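Local atomic coordinates of Lin2111 protein (Listeria innocua, PDB entry 3EDP), a protein that probably acts as a DNA-binding transcription factor of the GntR family, joining a winged helix-turn-helix domain to a UTRA domain. Residues L10-I14 against S45-I50; E26-G30 against Y72-K76. All coordinates share one frame; numbering follows the deposited sequence.

Contact 1 (L10-I14 against S45-I50); sequences LFEVI and SSRTTI
Phe11 and Thr49 bring the backbones together, their CA atoms 5.2 Å apart, where the first turn of helix 10-23 passes the first turn of helix 47-59. Both belong to the winged helix-turn-helix domain of the GntR family, in which helix 47-59, following helix 36-42 and a turn, is by family the probable recognition helix. Thr49 is the hub. Its methyl CG2, lying anti to its own backbone N, meets Ile14 CD1 at 3.7 Å and Leu10 CD2 at 3.9 Å; the Leu10 and Thr49 side chains cross at roughly a right angle. Phe11 contributes its CB, 3.6 Å from Thr49 O, while chi1 of 74° carries the ring away along helix 47-59 to Arg52 and Leu56. Deeper in, Ile14 CG2 touches Ile50 CD1 at 4.1 Å, and Ile50 also packs on helix 36-42. Ile14 CD1 reaches Ser45 as well, a tight touch of 3.1 Å to OG and not a bond; the polar partner of that OG is Tyr43 O, to which it is hydrogen-bonded. Ser46 caps the helix start: its OG accepts from Thr49 N at 2.9 Å, with an N-H...O angle of 163°.

Contact 2 (E26-G30 against Y72-K76); sequences EYKTG and YVQPK
Thr29 and Val73 join the loop between helices 10-23 and 36-42 to the end of the wing of this winged helix-turn-helix domain, the hairpin of strands 63-66 and 70-73. Thr29 does the polar work. With chi1 at -56°, OG1 lies anti to its own carbonyl carbon and donates to Val73 O over 3.2 Å. The hydroxyl comes from above the carbonyl plane, 49° out of it, and so not along a lone pair. The same oxygen sits against Pro75, 3.0 Å from its CA and 3.4 Å from its CB; the proline N lies close too but has no hydrogen to share. From other parts of the chain, Tyr126 touches Thr29, and Phe104 and Ile106 of strand 99-108 pack on Pro75.

Val73 supplies the apolar half. Its CB points at the loop, and chi1 of -175° sets CG1 anti to the backbone N, with CG2 beside that N and facing the loop. There CG2 meets Tyr27 CB at 3.6 Å and Lys28 N at 3.8 Å. Of the Tyr27 side chain, CB makes the touch, since the ring turns away to Met33 and Pro34. The Lys28 side chain also leaves the contact, its NZ hydrogen-bonded to Gln154 OE1, but its backbone lies against the valine: Val73 CB is 3.9 Å from Lys28 CA.

Overall arrangement
Both contacts are partly buried and help build the winged helix-turn-helix domain, with their centres about 20 Å apart and nearest atoms about 8 Å apart. Contact 1 uses the first turn of helix 10-23, contact 2 the loop that follows it. Contact 1 is helix on helix, about 29 Å from the chain's centre, and its touching side chains are mainly aliphatic. Contact 2 pairs loop with strand end about 13 Å from that centre, where strands 99-108 and 124-134 also close in, and a threonine-to-carbonyl bond joins its apolar touches. In sequence, the segments of the two contacts alternate along the chain.

Contact 1 (L10-I14 against S45-I50)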
ATOM      1  N   LEU A  10       4.420 -49.956  14.078  1.00 30.61           N
ATOM      2  CA  LEU A  10       4.157 -49.736  12.659  1.00 33.33           C
ATOM      3  C   LEU A  10       3.849 -48.277  12.281  1.00 28.06           C
ATOM      4  O   LEU A  10       4.309 -47.785  11.251  1.00 30.45           O
ATOM      5  CB  LEU A  10       3.027 -50.657  12.178  1.00 29.49           C
ATOM      6  CG  LEU A  10       2.723 -50.506  10.685  1.00 34.80           C
ATOM      7  CD1 LEU A  10       3.929 -50.923   9.849  1.00 37.75           C
ATOM      8  CD2 LEU A  10       1.476 -51.291  10.295  1.00 34.14           C
ATOM      9  N   PHE A  11       3.073 -47.578  13.100  1.00 25.27           N
ATOM     10  CA  PHE A  11       2.787 -46.182  12.773  1.00 28.16           C
ATOM     11  C   PHE A  11       4.075 -45.354  12.697  1.00 28.92           C
ATOM     12  O   PHE A  11       4.198 -44.457  11.861  1.00 29.48           O
ATOM     13  CB  PHE A  11       1.751 -45.563  13.722  1.00 23.46           C
ATOM     14  CG  PHE A  11       2.277 -45.258  15.101  1.00 31.12           C
ATOM     15  CD1 PHE A  11       2.773 -43.995  15.404  1.00 30.18           C
ATOM     16  CD2 PHE A  11       2.241 -46.222  16.102  1.00 26.36           C
ATOM     17  CE1 PHE A  11       3.244 -43.697  16.681  1.00 36.16           C
ATOM     18  CE2 PHE A  11       2.717 -45.936  17.381  1.00 34.64           C
ATOM     19  CZ  PHE A  11       3.218 -44.672  17.671  1.00 37.68           C
ATOM     20  N   GLU A  12       5.046 -45.676  13.548  1.00 28.04           N
ATOM     21  CA  GLU A  12       6.322 -44.959  13.521  1.00 34.15           C
ATOM     22  C   GLU A  12       7.131 -45.315  12.279  1.00 31.73           C
ATOM     23  O   GLU A  12       7.796 -44.455  11.699  1.00 37.43           O
ATOM     24  CB  GLU A  12       7.149 -45.242  14.777  1.00 38.14           C
ATOM     25  CG  GLU A  12       6.684 -44.507  16.013  1.00 47.12           C
ATOM     26  CD  GLU A  12       7.527 -44.839  17.235  1.00 58.77           C
ATOM     27  OE1 GLU A  12       8.611 -45.441  17.071  1.00 58.06           O
ATOM     28  OE2 GLU A  12       7.102 -44.499  18.361  1.00 66.59           O
ATOM     29  N   VAL A  13       7.082 -46.583  11.878  1.00 32.37           N
ATOM     30  CA  VAL A  13       7.761 -47.001  10.653  1.00 31.76           C
ATOM     31  C   VAL A  13       7.181 -46.234   9.469  1.00 32.49           C
ATOM     32  O   VAL A  13       7.916 -45.690   8.639  1.00 36.04           O
ATOM     33  CB  VAL A  13       7.641 -48.524  10.413  1.00 40.46           C
ATOM     34  CG1 VAL A  13       8.250 -48.907   9.063  1.00 42.15           C
ATOM     35  CG2 VAL A  13       8.320 -49.286  11.533  1.00 40.34           C
ATOM     36  N   ILE A  14       5.854 -46.163   9.414  1.00 30.44           N
ATOM     37  CA  ILE A  14       5.175 -45.455   8.334  1.00 25.23           C
ATOM     38  C   ILE A  14       5.419 -43.940   8.369  1.00 31.38           C
ATOM     39  O   ILE A  14       5.650 -43.328   7.331  1.00 28.71           O
ATOM     40  CB  ILE A  14       3.669 -45.810   8.277  1.00 30.13           C
ATOM     41  CG1 ILE A  14       3.503 -47.269   7.835  1.00 33.89           C
ATOM     42  CG2 ILE A  14       2.927 -44.905   7.304  1.00 26.31           C
ATOM     43  CD1 ILE A  14       2.076 -47.708   7.772  1.00 37.28           C
ATOM     44  N   SER A  45      -2.068 -50.179   5.020  1.00 26.03           N
ATOM     45  CA  SER A  45      -2.237 -50.132   6.472  1.00 28.34           C
ATOM     46  C   SER A  45      -3.598 -49.580   6.884  1.00 26.33           C
ATOM     47  O   SER A  45      -4.333 -49.033   6.061  1.00 24.59           O
ATOM     48  CB  SER A  45      -1.102 -49.324   7.113  1.00 35.15           C
ATOM     49  OG  SER A  45       0.156 -49.937   6.865  1.00 33.25           O
ATOM     50  N   SER A  46      -3.941 -49.731   8.160  1.00 26.24           N
ATOM     51  CA  SER A  46      -5.273 -49.353   8.617  1.00 31.44           C
ATOM     52  C   SER A  46      -5.440 -47.841   8.725  1.00 28.08           C
ATOM     53  O   SER A  46      -4.466 -47.077   8.735  1.00 25.46           O
ATOM     54  CB  SER A  46      -5.591 -49.999   9.970  1.00 28.12           C
ATOM     55  OG  SER A  46      -4.880 -49.363  11.014  1.00 30.64           O
ATOM     56  N   ARG A  47      -6.693 -47.427   8.830  1.00 23.90           N
ATOM     57  CA  ARG A  47      -7.040 -46.030   9.064  1.00 27.04           C
ATOM     58  C   ARG A  47      -6.389 -45.532  10.355  1.00 26.41           C
ATOM     59  O   ARG A  47      -5.872 -44.414  10.420  1.00 28.79           O
ATOM     60  CB  ARG A  47      -8.559 -45.903   9.155  1.00 35.26           C
ATOM     61  CG  ARG A  47      -9.088 -44.482   9.249  1.00 48.25           C
ATOM     62  CD  ARG A  47     -10.591 -44.524   9.429  1.00 50.39           C
ATOM     63  NE  ARG A  47     -11.211 -43.213   9.315  1.00 61.22           N
ATOM     64  CZ  ARG A  47     -12.524 -43.006   9.366  1.00 67.67           C
ATOM     65  NH1 ARG A  47     -13.350 -44.033   9.535  1.00 62.92           N
ATOM     66  NH2 ARG A  47     -13.009 -41.777   9.250  1.00 71.27           N
ATOM     67  N   THR A  48      -6.414 -46.382  11.376  1.00 24.44           N
ATOM     68  CA  THR A  48      -5.858 -46.075  12.697  1.00 27.40           C
ATOM     69  C   THR A  48      -4.341 -45.937  12.660  1.00 25.16           C
ATOM     70  O   THR A  48      -3.763 -45.055  13.286  1.00 28.15           O
ATOM     71  CB  THR A  48      -6.212 -47.191  13.694  1.00 32.48           C
ATOM     72  OG1 THR A  48      -7.615 -47.149  13.969  1.00 35.99           O
ATOM     73  CG2 THR A  48      -5.423 -47.038  14.994  1.00 30.19           C
ATOM     74  N   THR A  49      -3.694 -46.842  11.942  1.00 25.57           N
ATOM     75  CA  THR A  49      -2.254 -46.774  11.764  1.00 24.31           C
ATOM     76  C   THR A  49      -1.846 -45.476  11.052  1.00 30.01           C
ATOM     77  O   THR A  49      -0.932 -44.771  11.489  1.00 25.82           O
ATOM     78  CB  THR A  49      -1.754 -47.995  10.993  1.00 22.65           C
ATOM     79  OG1 THR A  49      -1.947 -49.158  11.808  1.00 22.63           O
ATOM     80  CG2 THR A  49      -0.277 -47.848  10.638  1.00 22.43           C
ATOM     81  N   ILE A  50      -2.538 -45.152   9.967  1.00 21.41           N
ATOM     82  CA  ILE A  50      -2.223 -43.945   9.209  1.00 21.78           C
ATOM     83  C   ILE A  50      -2.487 -42.696  10.055  1.00 26.66           C
ATOM     84  O   ILE A  50      -1.689 -41.751  10.063  1.00 22.48           O
ATOM     85  CB  ILE A  50      -3.031 -43.871   7.903  1.00 23.99           C
ATOM     86  CG1 ILE A  50      -2.579 -44.968   6.932  1.00 27.42           C
ATOM     87  CG2 ILE A  50      -2.911 -42.490   7.264  1.00 22.57           C
ATOM     88  CD1 ILE A  50      -1.088 -45.000   6.662  1.00 25.06           C
TER

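Contact 2 (E26-G30 against Y72-K76)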
ATOM      1  N   GLU A  26       9.067 -35.387  -2.813  1.00 69.66           N
ATOM      2  CA  GLU A  26       7.995 -36.102  -3.497  1.00 68.59           C
ATOM      3  C   GLU A  26       6.675 -35.435  -3.122  1.00 66.63           C
ATOM      4  O   GLU A  26       5.761 -35.321  -3.940  1.00 68.20           O
ATOM      5  CB  GLU A  26       7.971 -37.574  -3.095  1.00 66.55           C
ATOM      6  CG  GLU A  26       9.320 -38.265  -3.156  1.00 76.01           C
ATOM      7  CD  GLU A  26       9.259 -39.697  -2.647  1.00 80.32           C
ATOM      8  OE1 GLU A  26       8.191 -40.335  -2.781  1.00 81.03           O
ATOM      9  OE2 GLU A  26      10.275 -40.183  -2.108  1.00 80.90           O
ATOM     10  N   TYR A  27       6.591 -35.008  -1.866  1.00 62.63           N
ATOM     11  CA  TYR A  27       5.495 -34.172  -1.394  1.00 65.88           C
ATOM     12  C   TYR A  27       6.079 -32.828  -0.968  1.00 69.55           C
ATOM     13  O   TYR A  27       7.153 -32.783  -0.362  1.00 64.91           O
ATOM     14  CB  TYR A  27       4.795 -34.799  -0.185  1.00 65.35           C
ATOM     15  CG  TYR A  27       4.511 -36.287  -0.262  1.00 66.86           C
ATOM     16  CD1 TYR A  27       4.105 -36.889  -1.452  1.00 62.17           C
ATOM     17  CD2 TYR A  27       4.610 -37.083   0.875  1.00 62.62           C
ATOM     18  CE1 TYR A  27       3.833 -38.250  -1.507  1.00 58.33           C
ATOM     19  CE2 TYR A  27       4.339 -38.438   0.830  1.00 59.96           C
ATOM     20  CZ  TYR A  27       3.951 -39.015  -0.360  1.00 58.99           C
ATOM     21  OH  TYR A  27       3.680 -40.360  -0.393  1.00 55.76           O
ATOM     22  N   LYS A  28       5.381 -31.737  -1.269  1.00 71.47           N
ATOM     23  CA  LYS A  28       5.843 -30.418  -0.838  1.00 73.73           C
ATOM     24  C   LYS A  28       4.766 -29.334  -0.880  1.00 68.57           C
ATOM     25  O   LYS A  28       3.708 -29.507  -1.489  1.00 61.96           O
ATOM     26  CB  LYS A  28       7.070 -29.977  -1.642  1.00 80.18           C
ATOM     27  CG  LYS A  28       6.818 -29.790  -3.127  1.00 89.73           C
ATOM     28  CD  LYS A  28       7.983 -29.065  -3.790  1.00 98.55           C
ATOM     29  CE  LYS A  28       8.191 -27.677  -3.190  1.00102.13           C
ATOM     30  NZ  LYS A  28       9.257 -26.909  -3.896  1.00103.59           N
ATOM     31  N   THR A  29       5.055 -28.218  -0.216  1.00 68.60           N
ATOM     32  CA  THR A  29       4.147 -27.079  -0.154  1.00 64.55           C
ATOM     33  C   THR A  29       3.681 -26.659  -1.538  1.00 72.23           C
ATOM     34  O   THR A  29       4.490 -26.476  -2.447  1.00 74.90           O
ATOM     35  CB  THR A  29       4.823 -25.873   0.521  1.00 62.02           C
ATOM     36  OG1 THR A  29       5.293 -26.256   1.817  1.00 62.35           O
ATOM     37  CG2 THR A  29       3.845 -24.717   0.662  1.00 61.53           C
ATOM     38  N   GLY A  30       2.369 -26.503  -1.691  1.00 76.92           N
ATOM     39  CA  GLY A  30       1.794 -26.116  -2.963  1.00 81.63           C
ATOM     40  C   GLY A  30       1.727 -27.280  -3.931  1.00 86.00           C
ATOM     41  O   GLY A  30       1.126 -27.173  -4.999  1.00 87.83           O
ATOM     42  N   TYR A  72      -1.366 -31.218   4.042  1.00 43.25           N
ATOM     43  CA  TYR A  72      -0.397 -30.309   3.446  1.00 40.44           C
ATOM     44  C   TYR A  72       0.958 -30.490   4.109  1.00 44.92           C
ATOM     45  O   TYR A  72       1.052 -30.702   5.325  1.00 40.93           O
ATOM     46  CB  TYR A  72      -0.868 -28.858   3.589  1.00 46.41           C
ATOM     47  CG  TYR A  72      -2.228 -28.597   2.977  1.00 45.99           C
ATOM     48  CD1 TYR A  72      -2.347 -28.136   1.675  1.00 48.88           C
ATOM     49  CD2 TYR A  72      -3.390 -28.828   3.697  1.00 54.79           C
ATOM     50  CE1 TYR A  72      -3.587 -27.903   1.108  1.00 56.79           C
ATOM     51  CE2 TYR A  72      -4.636 -28.603   3.141  1.00 59.33           C
ATOM     52  CZ  TYR A  72      -4.730 -28.138   1.846  1.00 68.02           C
ATOM     53  OH  TYR A  72      -5.969 -27.909   1.287  1.00 77.84           O
ATOM     54  N   VAL A  73       2.011 -30.430   3.305  1.00 41.03           N
ATOM     55  CA  VAL A  73       3.361 -30.455   3.838  1.00 41.16           C
ATOM     56  C   VAL A  73       3.727 -29.045   4.290  1.00 44.93           C
ATOM     57  O   VAL A  73       3.419 -28.066   3.609  1.00 44.43           O
ATOM     58  CB  VAL A  73       4.376 -30.942   2.784  1.00 44.49           C
ATOM     59  CG1 VAL A  73       5.759 -31.079   3.399  1.00 39.70           C
ATOM     60  CG2 VAL A  73       3.923 -32.265   2.197  1.00 54.06           C
ATOM     61  N   GLN A  74       4.358 -28.940   5.452  1.00 39.24           N
ATOM     62  CA  GLN A  74       4.790 -27.647   5.957  1.00 38.50           C
ATOM     63  C   GLN A  74       5.999 -27.172   5.155  1.00 40.58           C
ATOM     64  O   GLN A  74       6.914 -27.951   4.894  1.00 37.94           O
ATOM     65  CB  GLN A  74       5.132 -27.743   7.448  1.00 36.58           C
ATOM     66  CG  GLN A  74       3.920 -27.866   8.367  1.00 33.97           C
ATOM     67  CD  GLN A  74       3.262 -26.523   8.648  1.00 34.79           C
ATOM     68  OE1 GLN A  74       3.571 -25.520   8.001  1.00 32.66           O
ATOM     69  NE2 GLN A  74       2.355 -26.496   9.628  1.00 32.30           N
ATOM     70  N   PRO A  75       6.000 -25.889   4.749  1.00 39.50           N
ATOM     71  CA  PRO A  75       7.161 -25.355   4.025  1.00 36.44           C
ATOM     72  C   PRO A  75       8.434 -25.450   4.867  1.00 40.67           C
ATOM     73  O   PRO A  75       8.380 -25.437   6.100  1.00 36.46           O
ATOM     74  CB  PRO A  75       6.784 -23.886   3.771  1.00 43.25           C
ATOM     75  CG  PRO A  75       5.665 -23.582   4.711  1.00 42.82           C
ATOM     76  CD  PRO A  75       4.960 -24.873   4.993  1.00 39.36           C
ATOM     77  N   LYS A  76       9.574 -25.558   4.199  1.00 47.26           N
ATOM     78  CA  LYS A  76      10.858 -25.667   4.880  1.00 48.35           C
ATOM     79  C   LYS A  76      11.768 -24.498   4.529  1.00 47.56           C
ATOM     80  O   LYS A  76      11.975 -24.190   3.356  1.00 46.47           O
ATOM     81  CB  LYS A  76      11.538 -26.986   4.504  1.00 59.27           C
ATOM     82  CG  LYS A  76      11.205 -28.148   5.428  1.00 68.92           C
ATOM     83  CD  LYS A  76      12.270 -28.314   6.506  1.00 78.21           C
ATOM     84  CE  LYS A  76      13.566 -28.870   5.918  1.00 81.30           C
ATOM     85  NZ  LYS A  76      14.697 -28.823   6.889  1.00 82.25           N
TER